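Local coordinates for single-stranded-DNA-specific exonuclease RecJ (Thermus thermophilus, PDB 2ZXR), which degrades single-stranded DNA exonucleolytically in the 5' to 3' direction, using divalent metal ions and leaving single-stranded RNA without detectable cleavage, at residues V503-L508 and V525-P530; V428-L433 and L461-G466; R488-K493 and A519-A524; G466-A471 and F482-V487. One frame throughout, in Å; residues are numbered along the deposited sequence.

Interaction 1: V503-L508 and V525-P530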
loop_
_atom_site.group_PDB
_atom_site.type_symbol
_atom_site.label_atom_id
_atom_site.label_comp_id
_atom_site.label_asym_id
_atom_site.label_seq_id
_atom_site.Cartn_x
_atom_site.Cartn_y
_atom_site.Cartn_z
ATOM N N VAL A 503 22.223 3.414 -12.000
ATOM C CA VAL A 503 21.063 2.735 -11.438
ATOM C C VAL A 503 19.853 3.637 -11.250
ATOM O O VAL A 503 19.938 4.870 -11.291
ATOM C CB VAL A 503 21.381 2.122 -10.050
ATOM C CG1 VAL A 503 22.473 1.077 -10.161
ATOM C CG2 VAL A 503 21.800 3.218 -9.097
ATOM N N GLU A 504 18.716 2.994 -11.053
ATOM C CA GLU A 504 17.462 3.671 -10.782
ATOM C C GLU A 504 17.004 3.010 -9.490
ATOM O O GLU A 504 17.157 1.807 -9.333
ATOM C CB GLU A 504 16.443 3.399 -11.885
ATOM C CG GLU A 504 16.263 4.560 -12.801
ATOM C CD GLU A 504 15.285 4.284 -13.892
ATOM O OE1 GLU A 504 14.823 5.283 -14.467
ATOM O OE2 GLU A 504 14.982 3.092 -14.180
ATOM N N VAL A 505 16.457 3.789 -8.571
ATOM C CA VAL A 505 16.005 3.249 -7.290
ATOM C C VAL A 505 14.628 3.755 -6.914
ATOM O O VAL A 505 14.369 4.955 -7.020
ATOM C CB VAL A 505 16.925 3.674 -6.133
ATOM C CG1 VAL A 505 16.318 3.186 -4.791
ATOM C CG2 VAL A 505 18.330 3.113 -6.331
ATOM N N ALA A 506 13.763 2.841 -6.463
ATOM C CA ALA A 506 12.433 3.185 -5.993
ATOM C C ALA A 506 12.617 3.035 -4.492
ATOM O O ALA A 506 12.837 1.920 -4.005
ATOM C CB ALA A 506 11.422 2.203 -6.483
ATOM N N GLY A 507 12.546 4.130 -3.736
ATOM C CA GLY A 507 12.779 3.973 -2.317
ATOM C C GLY A 507 11.958 4.751 -1.321
ATOM O O GLY A 507 11.362 5.764 -1.650
ATOM N N LEU A 508 11.970 4.268 -0.083
ATOM C CA LEU A 508 11.245 4.892 1.021
ATOM C C LEU A 508 12.152 5.888 1.735
ATOM O O LEU A 508 13.281 5.542 2.112
ATOM C CB LEU A 508 10.805 3.811 2.020
ATOM C CG LEU A 508 9.869 2.745 1.449
ATOM C CD1 LEU A 508 9.926 1.432 2.299
ATOM C CD2 LEU A 508 8.442 3.338 1.422
ATOM N N VAL A 525 13.394 -0.285 -2.173
ATOM C CA VAL A 525 12.434 -1.380 -2.269
ATOM C C VAL A 525 12.718 -2.070 -3.608
ATOM O O VAL A 525 12.551 -3.292 -3.744
ATOM C CB VAL A 525 10.946 -0.917 -2.214
ATOM C CG1 VAL A 525 10.694 -0.113 -0.950
ATOM C CG2 VAL A 525 10.603 -0.110 -3.426
ATOM N N ASP A 526 13.111 -1.298 -4.616
ATOM C CA ASP A 526 13.494 -1.916 -5.884
ATOM C C ASP A 526 14.664 -1.112 -6.419
ATOM O O ASP A 526 14.803 0.079 -6.122
ATOM C CB ASP A 526 12.363 -1.975 -6.920
ATOM C CG ASP A 526 12.623 -3.045 -8.013
ATOM O OD1 ASP A 526 13.653 -3.762 -7.931
ATOM O OD2 ASP A 526 11.807 -3.183 -8.958
ATOM N N LEU A 527 15.509 -1.783 -7.191
ATOM C CA LEU A 527 16.710 -1.177 -7.749
ATOM C C LEU A 527 17.013 -1.851 -9.094
ATOM O O LEU A 527 16.882 -3.082 -9.217
ATOM C CB LEU A 527 17.849 -1.383 -6.747
ATOM C CG LEU A 527 19.308 -1.064 -7.047
ATOM C CD1 LEU A 527 20.096 -1.291 -5.765
ATOM C CD2 LEU A 527 19.850 -1.972 -8.153
ATOM N N ARG A 528 17.428 -1.057 -10.088
ATOM C CA ARG A 528 17.698 -1.609 -11.413
ATOM C C ARG A 528 18.533 -0.724 -12.347
ATOM O O ARG A 528 18.777 0.453 -12.082
ATOM C CB ARG A 528 16.370 -1.888 -12.115
ATOM C CG ARG A 528 15.648 -0.602 -12.509
ATOM C CD ARG A 528 14.340 -0.839 -13.255
ATOM N NE ARG A 528 13.790 0.416 -13.774
ATOM C CZ ARG A 528 12.680 0.508 -14.504
ATOM N NH1 ARG A 528 11.991 -0.583 -14.804
ATOM N NH2 ARG A 528 12.257 1.688 -14.931
ATOM N N LYS A 529 18.969 -1.317 -13.451
ATOM C CA LYS A 529 19.697 -0.577 -14.466
ATOM C C LYS A 529 18.533 0.187 -15.083
ATOM O O LYS A 529 17.456 -0.371 -15.253
ATOM C CB LYS A 529 20.316 -1.536 -15.483
ATOM C CG LYS A 529 20.747 -0.889 -16.796
ATOM C CD LYS A 529 21.373 -1.924 -17.738
ATOM C CE LYS A 529 21.816 -1.298 -19.052
ATOM N NZ LYS A 529 20.689 -0.588 -19.718
ATOM N N PRO A 530 18.723 1.471 -15.414
ATOM C CA PRO A 530 17.634 2.266 -16.002
ATOM C C PRO A 530 16.889 1.543 -17.120
ATOM O O PRO A 530 17.491 0.847 -17.921
ATOM C CB PRO A 530 18.357 3.520 -16.489
ATOM C CG PRO A 530 19.488 3.648 -15.493
ATOM C CD PRO A 530 19.981 2.232 -15.391
#
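Glu504 and Arg528 form the polar side of this contact, their side chains lying side by side and pointing the same way. Arg528 presents one edge of its guanidinium: NE donates to Glu504 OE2 at 3.0 Å, and NH2 reaches the same oxygen at 3.2 Å. OE2 therefore takes two donors, both from one face of the carboxylate, whose plane is only 16° from that of the guanidinium. Arg528 CG sits between the backbone N and the carbonyl carbon (chi1 70°), and the chain then runs extended to NE, which carries the charged end alongside Glu504. NH2 also bonds to Ala532 O, and Trp7 makes a cation-pi contact with the same group, so several partners fix its rotation. On the other face of the sheet Val505 CG2 approaches Leu527 CG at 4.3 Å.

At the far end Leu508 CD1 meets Val525 CG1 at 3.7 Å, the two side chains crossing at about a right angle. Ala506 O accepts from both Val525 N (2.9 Å) and Asp526 N (3.3 Å), while Ala506 N returns a bond to Asp526 O. Two residues thus face one, the definition of a classic beta bulge. With the strand axes 171° apart in direction, the arrangement is that of an antiparallel beta hairpin of strands 503-514 and 517-528, with its bulge opposite Ala506.

Interaction 2: V428-L433 and L461-G466; sequences VALLDL and LFLLFG
Leu461 and Leu430 meet where strand 426-433 comes up to strand 462-466, and Leu461 can be followed outward atom by atom. Its CB lies 3.8 Å from Ala429 O and 3.9 Å from Leu430 CD1. The first torsion sets CG anti to the carbonyl carbon (chi1 -64°), and beyond it CD1 reaches Val428 CG1 at 3.8 Å, the two side chains crossing at about a right angle. The backbone of the same residue is held at both ends: Leu431 N donates to Leu461 O (2.8 Å), and a water bridges Leu461 N to Ala429 O.

Further along, Leu463 N bonds to Asp432 O at 2.8 Å. Leu433 lies alongside Leu463, pointing the same way, and its CD1 comes to 3.4 Å from Leu463 CD2, tighter than usual for two carbons. Leu431 CD1 rests obliquely against the Phe462 ring, 3.9 Å from CE2. Asp432 turns its carboxylate to Arg633, with which it makes a salt bridge, while Leu433 packs on helix 624-639.

The parallel pairing of Leu433 with Leu463, whose strands are joined through helix 440-447, is that of a beta-alpha-beta unit, here at the side of the mixed sheet that strand 5-9 completes.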
loop_
_atom_site.group_PDB
_atom_site.type_symbol
_atom_site.label_atom_id
_atom_site.label_comp_id
_atom_site.label_asym_id
_atom_site.label_seq_id
_atom_site.Cartn_x
_atom_site.Cartn_y
_atom_site.Cartn_z
ATOM N N VAL A 428 5.309 -0.559 -9.890
ATOM C CA VAL A 428 5.924 0.148 -8.768
ATOM C C VAL A 428 5.536 1.593 -9.062
ATOM O O VAL A 428 5.917 2.142 -10.095
ATOM C CB VAL A 428 7.458 0.045 -8.751
ATOM C CG1 VAL A 428 8.005 0.856 -7.585
ATOM C CG2 VAL A 428 7.894 -1.412 -8.617
ATOM N N ALA A 429 4.742 2.185 -8.183
ATOM C CA ALA A 429 4.276 3.555 -8.354
ATOM C C ALA A 429 5.239 4.536 -7.674
ATOM O O ALA A 429 5.490 4.462 -6.474
ATOM C CB ALA A 429 2.855 3.698 -7.777
ATOM N N LEU A 430 5.787 5.453 -8.457
ATOM C CA LEU A 430 6.737 6.424 -7.933
ATOM C C LEU A 430 6.049 7.763 -7.788
ATOM O O LEU A 430 5.415 8.244 -8.728
ATOM C CB LEU A 430 7.938 6.556 -8.865
ATOM C CG LEU A 430 9.059 5.517 -8.870
ATOM C CD1 LEU A 430 9.250 4.934 -7.480
ATOM C CD2 LEU A 430 8.738 4.431 -9.849
ATOM N N LEU A 431 6.173 8.350 -6.607
ATOM C CA LEU A 431 5.561 9.632 -6.297
ATOM C C LEU A 431 6.267 10.757 -7.035
ATOM O O LEU A 431 5.630 11.586 -7.675
ATOM C CB LEU A 431 5.650 9.919 -4.792
ATOM C CG LEU A 431 4.615 10.755 -4.029
ATOM C CD1 LEU A 431 5.370 11.713 -3.098
ATOM C CD2 LEU A 431 3.695 11.490 -4.940
ATOM N N ASP A 432 7.588 10.766 -6.972
ATOM C CA ASP A 432 8.338 11.841 -7.603
ATOM C C ASP A 432 9.820 11.561 -7.449
ATOM O O ASP A 432 10.211 10.585 -6.810
ATOM C CB ASP A 432 7.991 13.145 -6.881
ATOM C CG ASP A 432 8.675 14.357 -7.477
ATOM O OD1 ASP A 432 8.824 15.359 -6.737
ATOM O OD2 ASP A 432 9.052 14.325 -8.670
ATOM N N LEU A 433 10.634 12.430 -8.045
ATOM C CA LEU A 433 12.093 12.359 -7.962
ATOM C C LEU A 433 12.402 12.794 -6.528
ATOM O O LEU A 433 11.783 13.718 -6.034
ATOM C CB LEU A 433 12.720 13.369 -8.932
ATOM C CG LEU A 433 13.217 13.035 -10.349
ATOM C CD1 LEU A 433 13.234 11.550 -10.539
ATOM C CD2 LEU A 433 12.363 13.729 -11.413
ATOM N N LEU A 461 6.827 6.027 -2.486
ATOM C CA LEU A 461 8.169 5.687 -2.945
ATOM C C LEU A 461 8.710 6.790 -3.851
ATOM O O LEU A 461 7.991 7.289 -4.733
ATOM C CB LEU A 461 8.165 4.384 -3.730
ATOM C CG LEU A 461 7.771 3.120 -2.984
ATOM C CD1 LEU A 461 7.467 2.034 -4.013
ATOM C CD2 LEU A 461 8.889 2.712 -2.020
ATOM N N PHE A 462 9.963 7.175 -3.633
ATOM C CA PHE A 462 10.584 8.210 -4.454
ATOM C C PHE A 462 11.549 7.553 -5.434
ATOM O O PHE A 462 12.045 6.439 -5.219
ATOM C CB PHE A 462 11.378 9.233 -3.614
ATOM C CG PHE A 462 10.520 10.144 -2.782
ATOM C CD1 PHE A 462 10.139 9.783 -1.494
ATOM C CD2 PHE A 462 10.058 11.342 -3.302
ATOM C CE1 PHE A 462 9.302 10.613 -0.732
ATOM C CE2 PHE A 462 9.226 12.170 -2.562
ATOM C CZ PHE A 462 8.846 11.804 -1.264
ATOM N N LEU A 463 11.841 8.268 -6.507
ATOM C CA LEU A 463 12.757 7.748 -7.488
ATOM C C LEU A 463 14.073 8.474 -7.295
ATOM O O LEU A 463 14.084 9.685 -7.123
ATOM C CB LEU A 463 12.203 8.012 -8.884
ATOM C CG LEU A 463 13.087 7.679 -10.086
ATOM C CD1 LEU A 463 13.215 6.147 -10.238
ATOM C CD2 LEU A 463 12.459 8.295 -11.344
ATOM N N LEU A 464 15.163 7.720 -7.267
ATOM C CA LEU A 464 16.502 8.268 -7.174
ATOM C C LEU A 464 17.164 7.723 -8.437
ATOM O O LEU A 464 16.752 6.667 -8.964
ATOM C CB LEU A 464 17.263 7.788 -5.948
ATOM C CG LEU A 464 16.809 8.360 -4.606
ATOM C CD1 LEU A 464 15.418 7.807 -4.272
ATOM C CD2 LEU A 464 17.816 7.982 -3.517
ATOM N N PHE A 465 18.173 8.436 -8.928
ATOM C CA PHE A 465 18.830 8.040 -10.166
ATOM C C PHE A 465 20.274 8.495 -10.178
ATOM O O PHE A 465 20.596 9.569 -9.664
ATOM C CB PHE A 465 18.087 8.673 -11.345
ATOM C CG PHE A 465 18.560 8.197 -12.693
ATOM C CD1 PHE A 465 19.666 8.775 -13.311
ATOM C CD2 PHE A 465 17.918 7.144 -13.336
ATOM C CE1 PHE A 465 20.135 8.302 -14.563
ATOM C CE2 PHE A 465 18.375 6.662 -14.589
ATOM C CZ PHE A 465 19.488 7.248 -15.195
ATOM N N GLY A 466 21.146 7.677 -10.763
ATOM C CA GLY A 466 22.540 8.063 -10.847
ATOM C C GLY A 466 23.576 6.964 -10.840
ATOM O O GLY A 466 23.270 5.770 -10.993
HETATM O O HOH W 1 4.774 5.807 -4.296
#

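Interaction 3: R488-K493 and A519-A524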
loop_
_atom_site.group_PDB
_atom_site.type_symbol
_atom_site.label_atom_id
_atom_site.label_comp_id
_atom_site.label_asym_id
_atom_site.label_seq_id
_atom_site.Cartn_x
_atom_site.Cartn_y
_atom_site.Cartn_z
ATOM N N ARG A 488 22.222 8.652 1.112
ATOM C CA ARG A 488 22.596 7.276 1.411
ATOM C C ARG A 488 21.421 6.322 1.287
ATOM O O ARG A 488 20.364 6.546 1.881
ATOM C CB ARG A 488 23.197 7.137 2.819
ATOM C CG ARG A 488 23.754 5.721 3.060
ATOM C CD ARG A 488 24.712 5.625 4.249
ATOM N NE ARG A 488 24.041 5.191 5.465
ATOM C CZ ARG A 488 24.189 4.000 6.037
ATOM N NH1 ARG A 488 25.007 3.095 5.511
ATOM N NH2 ARG A 488 23.493 3.707 7.131
ATOM N N VAL A 489 21.618 5.243 0.538
ATOM C CA VAL A 489 20.571 4.255 0.332
ATOM C C VAL A 489 21.012 2.850 0.737
ATOM O O VAL A 489 22.158 2.471 0.522
ATOM C CB VAL A 489 20.059 4.319 -1.160
ATOM C CG1 VAL A 489 21.105 4.912 -2.039
ATOM C CG2 VAL A 489 19.650 2.954 -1.672
ATOM N N LEU A 490 20.094 2.107 1.356
ATOM C CA LEU A 490 20.317 0.744 1.825
ATOM C C LEU A 490 19.504 -0.171 0.947
ATOM O O LEU A 490 18.351 0.133 0.622
ATOM C CB LEU A 490 19.842 0.592 3.262
ATOM C CG LEU A 490 20.494 1.554 4.245
ATOM C CD1 LEU A 490 19.644 1.623 5.513
ATOM C CD2 LEU A 490 21.924 1.092 4.539
ATOM N N ALA A 491 20.084 -1.307 0.582
ATOM C CA ALA A 491 19.397 -2.225 -0.312
ATOM C C ALA A 491 19.851 -3.682 -0.250
ATOM O O ALA A 491 20.941 -3.997 0.217
ATOM C CB ALA A 491 19.552 -1.710 -1.753
ATOM N N TRP A 492 18.999 -4.559 -0.750
ATOM C CA TRP A 492 19.300 -5.977 -0.836
ATOM C C TRP A 492 19.435 -6.259 -2.328
ATOM O O TRP A 492 18.438 -6.420 -3.039
ATOM C CB TRP A 492 18.168 -6.804 -0.232
ATOM C CG TRP A 492 18.109 -6.632 1.235
ATOM C CD1 TRP A 492 17.595 -5.568 1.926
ATOM C CD2 TRP A 492 18.699 -7.497 2.209
ATOM N NE1 TRP A 492 17.836 -5.718 3.270
ATOM C CE2 TRP A 492 18.513 -6.894 3.471
ATOM C CE3 TRP A 492 19.372 -8.729 2.132
ATOM C CZ2 TRP A 492 18.978 -7.479 4.653
ATOM C CZ3 TRP A 492 19.833 -9.312 3.309
ATOM C CH2 TRP A 492 19.635 -8.685 4.552
ATOM N N LYS A 493 20.676 -6.299 -2.804
ATOM C CA LYS A 493 20.929 -6.519 -4.214
ATOM C C LYS A 493 20.525 -7.901 -4.681
ATOM O O LYS A 493 21.068 -8.905 -4.231
ATOM C CB LYS A 493 22.406 -6.275 -4.537
ATOM C CG LYS A 493 22.736 -6.393 -6.020
ATOM C CD LYS A 493 21.954 -5.389 -6.842
ATOM C CE LYS A 493 22.305 -5.461 -8.317
ATOM N NZ LYS A 493 21.845 -6.726 -8.967
ATOM N N ALA A 519 19.226 10.341 10.957
ATOM C CA ALA A 519 19.854 10.381 9.638
ATOM C C ALA A 519 18.746 10.103 8.608
ATOM O O ALA A 519 18.015 9.116 8.733
ATOM C CB ALA A 519 20.952 9.317 9.522
ATOM N N TYR A 520 18.638 10.971 7.599
ATOM C CA TYR A 520 17.620 10.838 6.565
ATOM C C TYR A 520 18.175 10.114 5.381
ATOM O O TYR A 520 18.975 10.646 4.637
ATOM C CB TYR A 520 17.113 12.217 6.196
ATOM C CG TYR A 520 16.387 12.790 7.372
ATOM C CD1 TYR A 520 15.024 12.542 7.552
ATOM C CD2 TYR A 520 17.083 13.469 8.379
ATOM C CE1 TYR A 520 14.369 12.952 8.702
ATOM C CE2 TYR A 520 16.441 13.879 9.534
ATOM C CZ TYR A 520 15.088 13.618 9.692
ATOM O OH TYR A 520 14.442 14.008 10.835
ATOM N N GLU A 521 17.727 8.887 5.197
ATOM C CA GLU A 521 18.257 8.059 4.130
ATOM C C GLU A 521 17.151 7.367 3.386
ATOM O O GLU A 521 15.979 7.514 3.722
ATOM C CB GLU A 521 19.187 7.019 4.752
ATOM C CG GLU A 521 20.132 7.641 5.772
ATOM C CD GLU A 521 20.940 6.619 6.541
ATOM O OE1 GLU A 521 22.185 6.715 6.489
ATOM O OE2 GLU A 521 20.330 5.732 7.192
ATOM N N VAL A 522 17.529 6.593 2.381
ATOM C CA VAL A 522 16.545 5.881 1.596
ATOM C C VAL A 522 16.745 4.382 1.677
ATOM O O VAL A 522 17.856 3.873 1.547
ATOM C CB VAL A 522 16.573 6.335 0.108
ATOM C CG1 VAL A 522 15.668 5.472 -0.721
ATOM C CG2 VAL A 522 16.119 7.775 0.002
ATOM N N GLN A 523 15.649 3.684 1.919
ATOM C CA GLN A 523 15.653 2.243 2.002
ATOM C C GLN A 523 15.105 1.835 0.654
ATOM O O GLN A 523 13.934 2.082 0.357
ATOM C CB GLN A 523 14.693 1.784 3.100
ATOM C CG GLN A 523 14.611 0.273 3.286
ATOM C CD GLN A 523 15.819 -0.280 4.036
ATOM O OE1 GLN A 523 16.261 0.300 5.034
ATOM N NE2 GLN A 523 16.347 -1.415 3.568
ATOM N N ALA A 524 15.937 1.208 -0.161
ATOM C CA ALA A 524 15.492 0.796 -1.486
ATOM C C ALA A 524 14.519 -0.393 -1.459
ATOM O O ALA A 524 14.781 -1.377 -0.784
ATOM C CB ALA A 524 16.706 0.465 -2.357
HETATM O O HOH W 2 16.555 -3.476 -1.517
#
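Arg488 opens the contact by meeting Glu521 across the two strands, the side chains lying side by side and pointing the same way. Its NE donates to Glu521 OE1 at 2.6 Å in a nearly straight bond (169°). The oxygen lies in the guanidinium plane, whereas NE stands above the carboxylate plane, the two planes being 49° apart. A bend at chi3 turns the guanidinium so that its edge faces the acid, while Leu490 CD2 lies over one of its faces. Glu521 has a second anchor, since OE2 bonds to Asn512 ND2; the carboxylate is thereby held from both oxygens. Arg488 O meanwhile accepts from Val522 N.

Val489 is paired with Val522, and its CA approaches Val522 O at 3.0 Å in a CA-H...O contact. Its CG2 packs on Ala524 CB at 3.9 Å, on the face where Phe482 also touches Val489. Strands 487-492 and 517-528 run parallel here, their directions 20° apart, within the OB-domain sheet; in it strand 487-492 lies between strand 517-528 and strand 479-484.

Leu490 continues the ladder: its N donates to Val522 O and its O accepts from Ala524 N (2.8 Å), so its backbone is gripped by two residues of the neighbouring strand. On the opposite face its side chain crosses that of Gln523, with CD1 3.7 Å from OE1. The Gln523 chain is bent at chi2, which folds the amide back over Leu490. Ala491 then places CB against Ala524 CB at 3.6 Å. Beyond it, Trp492 N reaches Ala524 O through one bridging water, 2.8 Å from each.

Interaction 4: G466-A471 and F482-V487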
loop_
_atom_site.group_PDB
_atom_site.type_symbol
_atom_site.label_atom_id
_atom_site.label_comp_id
_atom_site.label_asym_id
_atom_site.label_seq_id
_atom_site.Cartn_x
_atom_site.Cartn_y
_atom_site.Cartn_z
ATOM N N GLY A 466 21.146 7.677 -10.763
ATOM C CA GLY A 466 22.540 8.063 -10.847
ATOM C C GLY A 466 23.576 6.964 -10.840
ATOM O O GLY A 466 23.270 5.770 -10.993
ATOM N N ALA A 467 24.824 7.386 -10.683
ATOM C CA ALA A 467 25.934 6.455 -10.625
ATOM C C ALA A 467 26.177 6.305 -9.138
ATOM O O ALA A 467 26.473 7.273 -8.446
ATOM C CB ALA A 467 27.167 7.031 -11.324
ATOM N N PRO A 468 26.016 5.086 -8.623
ATOM C CA PRO A 468 26.218 4.819 -7.199
ATOM C C PRO A 468 27.648 5.114 -6.795
ATOM O O PRO A 468 28.557 4.990 -7.615
ATOM C CB PRO A 468 25.875 3.339 -7.079
ATOM C CG PRO A 468 26.273 2.797 -8.428
ATOM C CD PRO A 468 25.759 3.844 -9.373
ATOM N N GLU A 469 27.849 5.497 -5.540
ATOM C CA GLU A 469 29.187 5.801 -5.044
ATOM C C GLU A 469 29.335 5.380 -3.601
ATOM O O GLU A 469 28.347 5.245 -2.878
ATOM C CB GLU A 469 29.471 7.293 -5.157
ATOM C CG GLU A 469 28.434 8.139 -4.486
ATOM C CD GLU A 469 28.005 9.291 -5.358
ATOM O OE1 GLU A 469 26.921 9.877 -5.108
ATOM O OE2 GLU A 469 28.760 9.612 -6.299
ATOM N N GLU A 470 30.582 5.174 -3.189
ATOM C CA GLU A 470 30.896 4.770 -1.826
ATOM C C GLU A 470 30.173 3.487 -1.452
ATOM O O GLU A 470 29.760 3.308 -0.305
ATOM C CB GLU A 470 30.523 5.880 -0.844
ATOM C CG GLU A 470 31.150 7.219 -1.180
ATOM C CD GLU A 470 31.043 8.217 -0.047
ATOM O OE1 GLU A 470 31.569 9.340 -0.200
ATOM O OE2 GLU A 470 30.438 7.880 0.996
ATOM N N ALA A 471 30.026 2.592 -2.425
ATOM C CA ALA A 471 29.353 1.325 -2.187
ATOM C C ALA A 471 30.076 0.564 -1.088
ATOM O O ALA A 471 31.287 0.696 -0.937
ATOM C CB ALA A 471 29.328 0.507 -3.456
ATOM N N PHE A 482 25.049 2.453 -0.577
ATOM C CA PHE A 482 25.768 3.321 -1.505
ATOM C C PHE A 482 25.110 4.692 -1.535
ATOM O O PHE A 482 24.125 4.926 -0.825
ATOM C CB PHE A 482 25.791 2.700 -2.905
ATOM C CG PHE A 482 24.440 2.497 -3.502
ATOM C CD1 PHE A 482 23.865 3.475 -4.308
ATOM C CD2 PHE A 482 23.719 1.336 -3.234
ATOM C CE1 PHE A 482 22.589 3.301 -4.838
ATOM C CE2 PHE A 482 22.445 1.150 -3.756
ATOM C CZ PHE A 482 21.879 2.136 -4.559
ATOM N N ARG A 483 25.646 5.597 -2.347
ATOM C CA ARG A 483 25.098 6.941 -2.423
ATOM C C ARG A 483 24.708 7.414 -3.800
ATOM O O ARG A 483 25.371 7.106 -4.789
ATOM C CB ARG A 483 26.087 7.953 -1.836
ATOM C CG ARG A 483 26.128 7.962 -0.333
ATOM C CD ARG A 483 26.537 9.332 0.174
ATOM N NE ARG A 483 26.150 9.516 1.570
ATOM C CZ ARG A 483 26.569 8.742 2.568
ATOM N NH1 ARG A 483 27.398 7.728 2.325
ATOM N NH2 ARG A 483 26.151 8.976 3.807
ATOM N N LEU A 484 23.623 8.179 -3.856
ATOM C CA LEU A 484 23.157 8.753 -5.108
ATOM C C LEU A 484 22.913 10.228 -4.836
ATOM O O LEU A 484 22.009 10.583 -4.061
ATOM C CB LEU A 484 21.856 8.100 -5.588
ATOM C CG LEU A 484 21.897 6.673 -6.133
ATOM C CD1 LEU A 484 20.520 6.328 -6.678
ATOM C CD2 LEU A 484 22.940 6.547 -7.234
ATOM N N LYS A 485 23.725 11.079 -5.472
ATOM C CA LYS A 485 23.630 12.525 -5.312
ATOM C C LYS A 485 23.668 12.893 -3.824
ATOM O O LYS A 485 22.848 13.682 -3.353
ATOM C CB LYS A 485 22.327 13.053 -5.926
ATOM C CG LYS A 485 21.964 12.492 -7.303
ATOM C CD LYS A 485 22.996 12.850 -8.353
ATOM C CE LYS A 485 22.596 12.264 -9.699
ATOM N NZ LYS A 485 23.674 12.380 -10.728
ATOM N N GLY A 486 24.598 12.299 -3.084
ATOM C CA GLY A 486 24.710 12.598 -1.662
ATOM C C GLY A 486 23.679 11.967 -0.729
ATOM O O GLY A 486 23.707 12.210 0.479
ATOM N N VAL A 487 22.761 11.164 -1.261
ATOM C CA VAL A 487 21.754 10.511 -0.411
ATOM C C VAL A 487 22.147 9.059 -0.155
ATOM O O VAL A 487 22.368 8.310 -1.105
ATOM C CB VAL A 487 20.359 10.503 -1.071
ATOM C CG1 VAL A 487 19.419 9.636 -0.252
ATOM C CG2 VAL A 487 19.823 11.916 -1.193
#
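Arg483 and Glu469, the two residues that lose the most surface to the contact, face each other as an antiparallel hydrogen-bonded pair. Arg483 N donates to Glu469 O at 2.8 Å; the return bond from Glu469 N to Arg483 O is weak, its angle at hydrogen only 132°. Glu469 CG stands between the backbone N and the carbonyl carbon (chi1 54°), which brings it to 3.5 Å from Arg483 CB, and a bend at chi2 lets the carboxylate turn back along the Arg483 backbone. The two side chains cross at about a right angle and their charged ends do not meet. Arg483 instead runs extended to NE and sends NH1 to Glu470 OE2, a salt bridge of 3.3 Å.

The pairing joins the 466-471 link, which leads from strand 462-466 towards strand 471-473, to strand 479-484 in the OB-domain sheet. Past that strand a type I' turn from Leu484 to Val487 reverses the chain into strand 487-492, making a tight beta hairpin.

Phe482, the third residue, holds its ring beside Pro468, whose CB lies 3.4 Å from Phe482 CD1, obliquely to the ring. Phe482 CB rests near Ala471 CA at 3.9 Å. Leu484 CD2 sits 3.7 Å from Gly466 C, and Lys485 CE lies 4.4 Å from Gly466 CA.

How the interactions relate
From the N terminus, strand 426-433 is met first by 461-466, and interaction 2 closes a loop of 27 residues containing helix 440-447. Gly466 ends that contact and begins interaction 4, which closes a short loop of 10 residues and is in series with the one before. Interactions 3 and 1 then cross: 488-493, 503-508, 519-524 and 525-530 alternate along the chain, and both contacts use strand 517-528. Strand 503-514 bonds back to 462-466, Val503 to Gly466 and Gly507 to Phe462, while Val489 bonds to Phe482. Together with these bonds, the four contacts tie one mixed sheet from 426-433 to 479-484 and the link beside it.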